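Pyrrolidone-carboxylate peptidase (Pyrococcus furiosus, PDB 1X10) releases N-terminal pyroglutamyl groups from polypeptides as a thiol protease of the C15 family, assembled as a homotetramer. Local coordinates at residues P18-R21 and I22-L26; K49-L52 and E53-E57; I120-K123 and L124-G128; P168-P171 and E172-I175. The protein carries 3 engineered substitutions. One frame throughout, in Å; residues are numbered along the deposited sequence.

Interaction 1: residues P18-R21 and I22-L26; sequences PTER and IAKDL
With CG1 of Ile-22 anti to its carbonyl carbon (chi1 -68°), the branch runs back along the helix and lies 3.3 Å from Pro-18 O, the same oxygen that accepts the Ile-22 N-H at 3.1 Å. On another side of the helix, Glu-20 takes chi1 169° and Lys-24, one turn beyond it, takes -68°, which sends the two chains out side by side in the same direction. Their ends form only a long salt bridge, with Glu-20 OE2 3.8 Å from Lys-24 NZ. Arg-21 and Asp-25 are bridged by a water instead: it sits at the guanidinium edge, in its plane, accepts from Arg-21 NH2 at 2.5 Å and donates to Asp-25 OD1 at 2.7 Å. That carboxylate oxygen is also bound by Tyr-189 OH, while Arg-21 makes a cation-pi contact with the Tyr-189 ring. An alanine in place of Ile-22 is likely to open a gap beside Pro-18 O and to take away the packing against Tyr-189. Helix 18-26 packs against both the sheet and a helix: Thr-19 rests on Val-67 and Val-167 of strands 63-69 and 161-167, whereas Ile-22 and Leu-26 lean on helix 189-206.

Interaction 2: residues K49-L52 and E53-E57; sequences KEVL and EKTLE
Val-51 and Thr-55 meet one turn apart on helix 47-59, the helix of a beta-alpha-beta crossover that joins strand 34-41 to the parallel strand 63-69. Val-51 O accepts two bonds from the same residue, one from Thr-55 N at 2.9 Å and one from Thr-55 OG1 at 2.7 Å, and the donors come from opposite faces of the carbonyl plane. The hydroxyl can fold back in this way because OG1 stands beside its own backbone N (chi1 -57°), a common way for a threonine inside a helix to satisfy its hydroxyl without a partner from another element. Leu-52 and Leu-56 carry the apolar side of the same turn. Their chains cross obliquely, and Leu-52 CD2 comes within 3.5 Å of Leu-56 CD1, tighter than usual for carbon atoms; the distorted chi2 of Leu-52, -148°, agrees with close packing here. Lys-49 CG meets both CG and OE2 of Glu-53, while the ammonium and the carboxylate stay 5.3 Å apart (Lys-49 NZ to Glu-53 OE2). Glu-53 OE1 turns instead to His-152 ND1 in a weak hydrogen bond. Further out, Leu-52 packs on Leu-148 of helix 141-156, while Thr-55 and Leu-56 both reach Leu-4 of strand 2-8, so the leucine and threonine side of the helix is fitted against that strand and that helix. With chi1 at -60°, Glu-53 CG stands beside its own backbone N, 3.0 Å from Lys-49 O.

Interaction 3: residues I120-K123 and L124-G128; sequences IMKK and LHERG
Met-121 and His-125 meet one turn apart near the end of helix 117-126, which closes in a Schellman motif at Gly-128. Met-121 O accepts the His-125 N-H at 3.0 Å and also lies over one face of the imidazole, 3.1 Å above its plane and displaced toward the rim. Met-121 CG approaches His-125 NE2, but the polar need of that nitrogen is met by Ala-131 O, and the sulfur stands only obliquely to the ring. Gly-128, at positive phi (77°), gives its N-H to His-125 O at 2.9 Å, while Arg-127 N makes weak bonds to both Lys-123 O and Leu-124 O, so these two carbonyls and His-125 O each have a donor. On the outer side, Lys-122 bends at chi2 and chi3 to bring NZ to the Glu-126 carboxylate in a salt bridge. The bond to OE2, at 2.9 Å, is weak, and OE1 sits too close to a neighbour in the model for its bond to be trusted. Lys-123 and Arg-127 bring like charges together, with Lys-123 NZ 3.3 Å from Arg-127 NH1; long, weak ion pairs of Arg-127 with Glu-194 and Glu-201 probably ease the repulsion. His-125 also packs on Ile-178 of the second subunit. On the buried side, Ile-120 and Leu-124 run side by side toward helix 189-206, with CG2 of Ile-120 4.0 Å from CD1 of Leu-124.

Interaction 4: residues P168-P171 and E172-I175; sequences PYIP and EQII
The Tyr-169 ring and the Gln-173 amide stand almost perpendicular, their planes 87° apart, and the amide oxygen comes in at the ring edge, near its plane, with OE1 of Gln-173 3.5 Å from Tyr-169 CD1. The methyl end of Ile-174 approaches obliquely, CD1 lying 3.7 Å from Tyr-169 CB, so an amide and an aliphatic group meet one tyrosine. Gln-173 OE1 does more than touch the ring: it accepts the Ile-170 N-H at 3.1 Å, in the amide plane and on a lone pair. The backbone answers in the other direction, for Gln-173 N donates to Ile-170 O at 2.9 Å, and the two residues are thereby joined twice. This second bond closes a beta-turn over Pro-171 and Glu-172; the next, from Ile-174 N to Pro-171 O, continues the winding, although 172-174 never settle into regular helical bonding. Ile-170 places CG1 in the crowded position between its backbone N and carbonyl carbon (chi1 54°), which lays its chain alongside that of Glu-172. A leucine in place of Gln-173 would probably leave Ile-170 N without its acceptor and the turn less firmly tied. Pro-171 and Ile-174 pack on Pro-130 of the second subunit, while Ile-170 and Gln-173 pack on Pro-18 of the same chain. The chemistry implies that a buried side-chain amide stands in for a backbone carbonyl and so probably helps set the course of the chain between strand 161-167, carrying active-site His-166 near its end, and the subunit interface.

How the interactions relate
The four contacts follow one another along the chain, three on helices 18-26, 47-59 and 117-126 and the last in the loop between strand 161-167 and helix 175-178. Only interactions 1 and 4 touch: their centres are 15 Å apart, and Pro-18 CD lies 3.5 Å from Gln-173 OE1. Interaction 2 lies on the opposite side of the chain's centre from interactions 3 and 4, about 31 and 30 Å away between centres. Side chains of interactions 1 and 3 both pack against helix 189-206. Interactions 3 and 4 both reach the second subunit, so those two lie at a subunit contact, whereas interactions 1 and 2 are packing within the chain.

Interaction 1: residues P18-R21 and I22-L26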
loop_
_atom_site.group_PDB
_atom_site.type_symbol
_atom_site.label_atom_id
_atom_site.label_comp_id
_atom_site.label_asym_id
_atom_site.label_seq_id
_atom_site.Cartn_x
_atom_site.Cartn_y
_atom_site.Cartn_z
ATOM N N PRO A 18 14.367 -6.207 15.816
ATOM C CA PRO A 18 14.517 -5.105 16.767
ATOM C C PRO A 18 13.956 -5.366 18.166
ATOM O O PRO A 18 14.417 -4.764 19.138
ATOM C CB PRO A 18 13.828 -3.938 16.056
ATOM C CG PRO A 18 12.781 -4.612 15.236
ATOM C CD PRO A 18 13.532 -5.802 14.670
ATOM N N THR A 19 12.978 -6.261 18.278
ATOM C CA THR A 19 12.394 -6.538 19.592
ATOM C C THR A 19 13.352 -7.316 20.492
ATOM O O THR A 19 13.221 -7.297 21.713
ATOM C CB THR A 19 11.036 -7.285 19.474
ATOM O OG1 THR A 19 11.233 -8.597 18.934
ATOM C CG2 THR A 19 10.093 -6.503 18.573
ATOM N N GLU A 20 14.326 -7.992 19.889
ATOM C CA GLU A 20 15.314 -8.720 20.676
ATOM C C GLU A 20 16.157 -7.680 21.421
ATOM O O GLU A 20 16.429 -7.822 22.615
ATOM C CB GLU A 20 16.209 -9.571 19.768
ATOM C CG GLU A 20 17.428 -10.148 20.474
ATOM C CD GLU A 20 18.097 -11.267 19.687
ATOM O OE1 GLU A 20 18.158 -11.179 18.445
ATOM O OE2 GLU A 20 18.578 -12.233 20.315
ATOM N N ARG A 21 16.555 -6.630 20.709
ATOM C CA ARG A 21 17.349 -5.557 21.310
ATOM C C ARG A 21 16.546 -4.818 22.372
ATOM O O ARG A 21 17.077 -4.445 23.413
ATOM C CB ARG A 21 17.792 -4.552 20.250
ATOM C CG ARG A 21 19.011 -4.958 19.458
ATOM C CD ARG A 21 19.356 -3.884 18.432
ATOM N NE ARG A 21 19.705 -2.606 19.051
ATOM C CZ ARG A 21 19.929 -1.486 18.365
ATOM N NH1 ARG A 21 19.836 -1.489 17.042
ATOM N NH2 ARG A 21 20.257 -0.363 18.994
ATOM N N ILE A 22 15.267 -4.588 22.091
ATOM C CA ILE A 22 14.400 -3.898 23.040
ATOM C C ILE A 22 14.366 -4.656 24.364
ATOM O O ILE A 22 14.529 -4.070 25.436
ATOM C CB ILE A 22 12.958 -3.767 22.494
ATOM C CG1 ILE A 22 12.941 -2.800 21.306
ATOM C CG2 ILE A 22 12.032 -3.265 23.590
ATOM C CD1 ILE A 22 11.574 -2.622 20.660
ATOM N N ALA A 23 14.158 -5.967 24.283
ATOM C CA ALA A 23 14.105 -6.798 25.482
ATOM C C ALA A 23 15.413 -6.698 26.266
ATOM O O ALA A 23 15.407 -6.513 27.482
ATOM C CB ALA A 23 13.831 -8.249 25.100
ATOM N N LYS A 24 16.536 -6.827 25.565
ATOM C CA LYS A 24 17.838 -6.751 26.214
ATOM C C LYS A 24 18.135 -5.367 26.787
ATOM O O LYS A 24 18.744 -5.252 27.849
ATOM C CB LYS A 24 18.939 -7.158 25.239
ATOM C CG LYS A 24 18.899 -8.626 24.859
ATOM C CD LYS A 24 20.067 -8.991 23.955
ATOM C CE LYS A 24 20.060 -10.473 23.618
ATOM N NZ LYS A 24 21.171 -10.825 22.681
ATOM N N ASP A 25 17.705 -4.323 26.087
ATOM C CA ASP A 25 17.925 -2.952 26.541
ATOM C C ASP A 25 17.090 -2.618 27.771
ATOM O O ASP A 25 17.519 -1.844 28.633
ATOM C CB ASP A 25 17.592 -1.956 25.424
ATOM C CG ASP A 25 18.737 -1.777 24.432
ATOM O OD1 ASP A 25 18.536 -1.115 23.397
ATOM O OD2 ASP A 25 19.838 -2.292 24.692
ATOM N N LEU A 26 15.898 -3.200 27.856
ATOM C CA LEU A 26 15.017 -2.925 28.980
ATOM C C LEU A 26 15.254 -3.839 30.180
ATOM O O LEU A 26 14.813 -3.550 31.288
ATOM C CB LEU A 26 13.558 -3.011 28.531
ATOM C CG LEU A 26 13.120 -1.951 27.516
ATOM C CD1 LEU A 26 11.673 -2.198 27.092
ATOM C CD2 LEU A 26 13.260 -0.562 28.135
HETATM O O HOH W 1 20.333 -1.148 21.387
#

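Interaction 2: residues K49-L52 and E53-E57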
loop_
_atom_site.group_PDB
_atom_site.type_symbol
_atom_site.label_atom_id
_atom_site.label_comp_id
_atom_site.label_asym_id
_atom_site.label_seq_id
_atom_site.Cartn_x
_atom_site.Cartn_y
_atom_site.Cartn_z
ATOM N N LYS A 49 6.501 -21.661 23.866
ATOM C CA LYS A 49 5.573 -21.844 24.978
ATOM C C LYS A 49 6.333 -22.278 26.231
ATOM O O LYS A 49 6.080 -21.777 27.323
ATOM C CB LYS A 49 4.516 -22.897 24.635
ATOM C CG LYS A 49 3.450 -23.057 25.712
ATOM C CD LYS A 49 2.311 -23.949 25.256
ATOM C CE LYS A 49 2.663 -25.416 25.363
ATOM N NZ LYS A 49 2.742 -25.841 26.791
ATOM N N GLU A 50 7.263 -23.212 26.062
ATOM C CA GLU A 50 8.064 -23.712 27.178
ATOM C C GLU A 50 8.795 -22.566 27.856
ATOM O O GLU A 50 8.711 -22.392 29.073
ATOM C CB GLU A 50 9.103 -24.726 26.691
ATOM C CG GLU A 50 8.537 -26.000 26.111
ATOM C CD GLU A 50 9.633 -26.939 25.633
ATOM O OE1 GLU A 50 10.528 -27.265 26.443
ATOM O OE2 GLU A 50 9.602 -27.349 24.453
ATOM N N VAL A 51 9.528 -21.798 27.058
ATOM C CA VAL A 51 10.289 -20.666 27.568
ATOM C C VAL A 51 9.366 -19.649 28.233
ATOM O O VAL A 51 9.654 -19.166 29.328
ATOM C CB VAL A 51 11.082 -19.972 26.433
ATOM C CG1 VAL A 51 11.858 -18.788 26.983
ATOM C CG2 VAL A 51 12.031 -20.970 25.785
ATOM N N LEU A 52 8.252 -19.341 27.575
ATOM C CA LEU A 52 7.291 -18.378 28.100
ATOM C C LEU A 52 6.788 -18.822 29.477
ATOM O O LEU A 52 6.827 -18.060 30.439
ATOM C CB LEU A 52 6.094 -18.251 27.154
ATOM C CG LEU A 52 5.244 -16.974 27.143
ATOM C CD1 LEU A 52 3.804 -17.346 26.814
ATOM C CD2 LEU A 52 5.304 -16.256 28.463
ATOM N N GLU A 53 6.309 -20.060 29.553
ATOM C CA GLU A 53 5.790 -20.606 30.803
ATOM C C GLU A 53 6.838 -20.572 31.911
ATOM O O GLU A 53 6.557 -20.129 33.020
ATOM C CB GLU A 53 5.319 -22.051 30.604
ATOM C CG GLU A 53 4.214 -22.241 29.573
ATOM C CD GLU A 53 2.965 -21.430 29.870
ATOM O OE1 GLU A 53 2.683 -21.174 31.059
ATOM O OE2 GLU A 53 2.247 -21.063 28.915
ATOM N N LYS A 54 8.041 -21.049 31.606
ATOM C CA LYS A 54 9.117 -21.069 32.587
ATOM C C LYS A 54 9.421 -19.658 33.078
ATOM O O LYS A 54 9.591 -19.435 34.275
ATOM C CB LYS A 54 10.380 -21.687 31.982
ATOM C CG LYS A 54 10.214 -23.134 31.551
ATOM C CD LYS A 54 11.492 -23.680 30.924
ATOM C CE LYS A 54 11.266 -25.056 30.306
ATOM N NZ LYS A 54 10.793 -26.048 31.307
ATOM N N THR A 55 9.474 -18.709 32.150
ATOM C CA THR A 55 9.756 -17.321 32.490
ATOM C C THR A 55 8.682 -16.738 33.401
ATOM O O THR A 55 8.989 -16.108 34.411
ATOM C CB THR A 55 9.862 -16.458 31.221
ATOM O OG1 THR A 55 10.877 -17.002 30.369
ATOM C CG2 THR A 55 10.229 -15.025 31.574
ATOM N N LEU A 56 7.420 -16.946 33.035
ATOM C CA LEU A 56 6.305 -16.446 33.834
ATOM C C LEU A 56 6.314 -17.031 35.248
ATOM O O LEU A 56 6.076 -16.318 36.222
ATOM C CB LEU A 56 4.972 -16.776 33.156
ATOM C CG LEU A 56 4.638 -15.986 31.888
ATOM C CD1 LEU A 56 3.338 -16.498 31.295
ATOM C CD2 LEU A 56 4.534 -14.501 32.214
ATOM N N GLU A 57 6.587 -18.327 35.359
ATOM C CA GLU A 57 6.617 -18.978 36.664
ATOM C C GLU A 57 7.832 -18.534 37.474
ATOM O O GLU A 57 7.762 -18.399 38.694
ATOM C CB GLU A 57 6.635 -20.500 36.499
ATOM C CG GLU A 57 6.744 -21.264 37.816
ATOM C CD GLU A 57 6.646 -22.769 37.628
ATOM O OE1 GLU A 57 7.421 -23.320 36.816
ATOM O OE2 GLU A 57 5.797 -23.399 38.298
#

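Interaction 3: residues I120-K123 and L124-G128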
loop_
_atom_site.group_PDB
_atom_site.type_symbol
_atom_site.label_atom_id
_atom_site.label_comp_id
_atom_site.label_asym_id
_atom_site.label_seq_id
_atom_site.Cartn_x
_atom_site.Cartn_y
_atom_site.Cartn_z
ATOM N N ILE A 120 -2.520 3.863 26.626
ATOM C CA ILE A 120 -1.176 3.731 26.083
ATOM C C ILE A 120 -1.113 4.465 24.739
ATOM O O ILE A 120 -0.203 5.254 24.497
ATOM C CB ILE A 120 -0.803 2.238 25.893
ATOM C CG1 ILE A 120 -0.643 1.577 27.263
ATOM C CG2 ILE A 120 0.473 2.108 25.080
ATOM C CD1 ILE A 120 -0.420 0.074 27.208
ATOM N N MET A 121 -2.092 4.217 23.874
ATOM C CA MET A 121 -2.118 4.870 22.569
ATOM C C MET A 121 -2.145 6.390 22.730
ATOM O O MET A 121 -1.459 7.119 22.012
ATOM C CB MET A 121 -3.343 4.413 21.767
ATOM C CG MET A 121 -3.496 5.122 20.419
ATOM S SD MET A 121 -4.824 4.463 19.352
ATOM C CE MET A 121 -6.265 5.303 20.048
ATOM N N LYS A 122 -2.937 6.859 23.685
ATOM C CA LYS A 122 -3.060 8.285 23.939
ATOM C C LYS A 122 -1.731 8.900 24.380
ATOM O O LYS A 122 -1.343 9.963 23.904
ATOM C CB LYS A 122 -4.140 8.524 24.996
ATOM C CG LYS A 122 -4.501 9.984 25.223
ATOM C CD LYS A 122 -3.453 10.707 26.044
ATOM C CE LYS A 122 -3.419 10.209 27.489
ATOM N NZ LYS A 122 -2.374 10.905 28.300
ATOM N N LYS A 123 -1.031 8.233 25.290
ATOM C CA LYS A 123 0.248 8.747 25.770
ATOM C C LYS A 123 1.296 8.745 24.656
ATOM O O LYS A 123 2.088 9.683 24.531
ATOM C CB LYS A 123 0.746 7.915 26.954
ATOM C CG LYS A 123 1.899 8.554 27.702
ATOM C CD LYS A 123 1.475 9.900 28.279
ATOM C CE LYS A 123 2.617 10.576 29.022
ATOM N NZ LYS A 123 3.054 9.776 30.197
ATOM N N LEU A 124 1.308 7.689 23.848
ATOM C CA LEU A 124 2.260 7.615 22.747
ATOM C C LEU A 124 2.038 8.806 21.818
ATOM O O LEU A 124 2.993 9.460 21.399
ATOM C CB LEU A 124 2.092 6.292 21.981
ATOM C CG LEU A 124 2.534 5.044 22.763
ATOM C CD1 LEU A 124 2.224 3.788 21.960
ATOM C CD2 LEU A 124 4.028 5.136 23.065
ATOM N N HIS A 125 0.774 9.094 21.513
ATOM C CA HIS A 125 0.438 10.221 20.645
ATOM C C HIS A 125 0.930 11.543 21.238
ATOM O O HIS A 125 1.405 12.420 20.518
ATOM C CB HIS A 125 -1.073 10.281 20.419
ATOM C CG HIS A 125 -1.600 9.174 19.559
ATOM N ND1 HIS A 125 -2.925 9.078 19.197
ATOM C CD2 HIS A 125 -0.974 8.129 18.967
ATOM C CE1 HIS A 125 -3.095 8.026 18.416
ATOM N NE2 HIS A 125 -1.925 7.432 18.260
ATOM N N GLU A 126 0.815 11.682 22.553
ATOM C CA GLU A 126 1.271 12.894 23.221
ATOM C C GLU A 126 2.786 13.008 23.122
ATOM O O GLU A 126 3.338 14.104 23.182
ATOM C CB GLU A 126 0.835 12.885 24.684
ATOM C CG GLU A 126 -0.667 13.028 24.851
ATOM C CD GLU A 126 -1.117 12.930 26.292
ATOM O OE1 GLU A 126 -2.320 13.141 26.543
ATOM O OE2 GLU A 126 -0.278 12.641 27.174
ATOM N N ARG A 127 3.452 11.865 22.971
ATOM C CA ARG A 127 4.903 11.821 22.845
ATOM C C ARG A 127 5.318 11.970 21.380
ATOM O O ARG A 127 6.504 11.931 21.062
ATOM C CB ARG A 127 5.446 10.494 23.381
ATOM C CG ARG A 127 5.432 10.355 24.895
ATOM C CD ARG A 127 6.479 11.255 25.537
ATOM N NE ARG A 127 7.218 10.553 26.582
ATOM C CZ ARG A 127 6.680 10.112 27.717
ATOM N NH1 ARG A 127 5.391 10.301 27.962
ATOM N NH2 ARG A 127 7.432 9.475 28.607
ATOM N N GLY A 128 4.336 12.128 20.498
ATOM C CA GLY A 128 4.631 12.277 19.084
ATOM C C GLY A 128 4.990 10.953 18.432
ATOM O O GLY A 128 5.684 10.911 17.413
#

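Interaction 4: residues P168-P171 and E172-I175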
loop_
_atom_site.group_PDB
_atom_site.type_symbol
_atom_site.label_atom_id
_atom_site.label_comp_id
_atom_site.label_asym_id
_atom_site.label_seq_id
_atom_site.Cartn_x
_atom_site.Cartn_y
_atom_site.Cartn_z
ATOM N N PRO A 168 7.282 -1.642 13.832
ATOM C CA PRO A 168 7.611 -1.738 12.409
ATOM C C PRO A 168 9.075 -2.139 12.256
ATOM O O PRO A 168 9.801 -2.268 13.244
ATOM C CB PRO A 168 7.385 -0.310 11.900
ATOM C CG PRO A 168 6.419 0.287 12.894
ATOM C CD PRO A 168 6.924 -0.261 14.200
ATOM N N TYR A 169 9.494 -2.349 11.015
ATOM C CA TYR A 169 10.891 -2.653 10.724
ATOM C C TYR A 169 11.643 -1.399 11.166
ATOM O O TYR A 169 11.072 -0.306 11.139
ATOM C CB TYR A 169 11.132 -2.729 9.216
ATOM C CG TYR A 169 10.778 -4.004 8.503
ATOM C CD1 TYR A 169 11.417 -5.207 8.813
ATOM C CD2 TYR A 169 9.890 -3.986 7.427
ATOM C CE1 TYR A 169 11.185 -6.358 8.058
ATOM C CE2 TYR A 169 9.659 -5.124 6.666
ATOM C CZ TYR A 169 10.309 -6.301 6.982
ATOM O OH TYR A 169 10.100 -7.413 6.203
ATOM N N ILE A 170 12.903 -1.533 11.574
ATOM C CA ILE A 170 13.677 -0.332 11.865
ATOM C C ILE A 170 14.360 -0.076 10.513
ATOM O O ILE A 170 14.544 -1.012 9.729
ATOM C CB ILE A 170 14.722 -0.525 12.993
ATOM C CG1 ILE A 170 15.640 -1.709 12.702
ATOM C CG2 ILE A 170 14.005 -0.701 14.323
ATOM C CD1 ILE A 170 16.761 -1.853 13.727
ATOM N N PRO A 171 14.722 1.185 10.215
ATOM C CA PRO A 171 15.366 1.577 8.950
ATOM C C PRO A 171 16.430 0.668 8.335
ATOM O O PRO A 171 16.366 0.364 7.143
ATOM C CB PRO A 171 15.902 2.974 9.257
ATOM C CG PRO A 171 14.844 3.515 10.182
ATOM C CD PRO A 171 14.626 2.343 11.124
ATOM N N GLU A 172 17.406 0.235 9.124
ATOM C CA GLU A 172 18.464 -0.615 8.585
ATOM C C GLU A 172 17.958 -1.915 7.966
ATOM O O GLU A 172 18.633 -2.505 7.121
ATOM C CB GLU A 172 19.501 -0.929 9.662
ATOM C CG GLU A 172 18.932 -1.563 10.912
ATOM C CD GLU A 172 19.962 -1.668 12.016
ATOM O OE1 GLU A 172 20.721 -2.664 12.040
ATOM O OE2 GLU A 172 20.019 -0.740 12.853
ATOM N N GLN A 173 16.772 -2.356 8.373
ATOM C CA GLN A 173 16.205 -3.591 7.838
ATOM C C GLN A 173 15.613 -3.393 6.442
ATOM O O GLN A 173 15.332 -4.363 5.738
ATOM C CB GLN A 173 15.113 -4.122 8.769
ATOM C CG GLN A 173 15.612 -4.609 10.121
ATOM C CD GLN A 173 14.499 -5.210 10.955
ATOM O OE1 GLN A 173 13.630 -4.496 11.458
ATOM N NE2 GLN A 173 14.508 -6.535 11.094
ATOM N N ILE A 174 15.422 -2.136 6.051
ATOM C CA ILE A 174 14.836 -1.814 4.752
ATOM C C ILE A 174 15.850 -1.827 3.605
ATOM O O ILE A 174 15.501 -2.099 2.452
ATOM C CB ILE A 174 14.165 -0.414 4.783
ATOM C CG1 ILE A 174 13.176 -0.328 5.950
ATOM C CG2 ILE A 174 13.458 -0.140 3.461
ATOM C CD1 ILE A 174 12.072 -1.360 5.915
ATOM N N ILE A 175 17.105 -1.541 3.927
ATOM C CA ILE A 175 18.160 -1.470 2.921
ATOM C C ILE A 175 18.151 -2.554 1.837
ATOM O O ILE A 175 18.060 -2.233 0.652
ATOM C CB ILE A 175 19.553 -1.434 3.585
ATOM C CG1 ILE A 175 19.605 -0.319 4.633
ATOM C CG2 ILE A 175 20.629 -1.196 2.526
ATOM C CD1 ILE A 175 19.140 1.041 4.124
#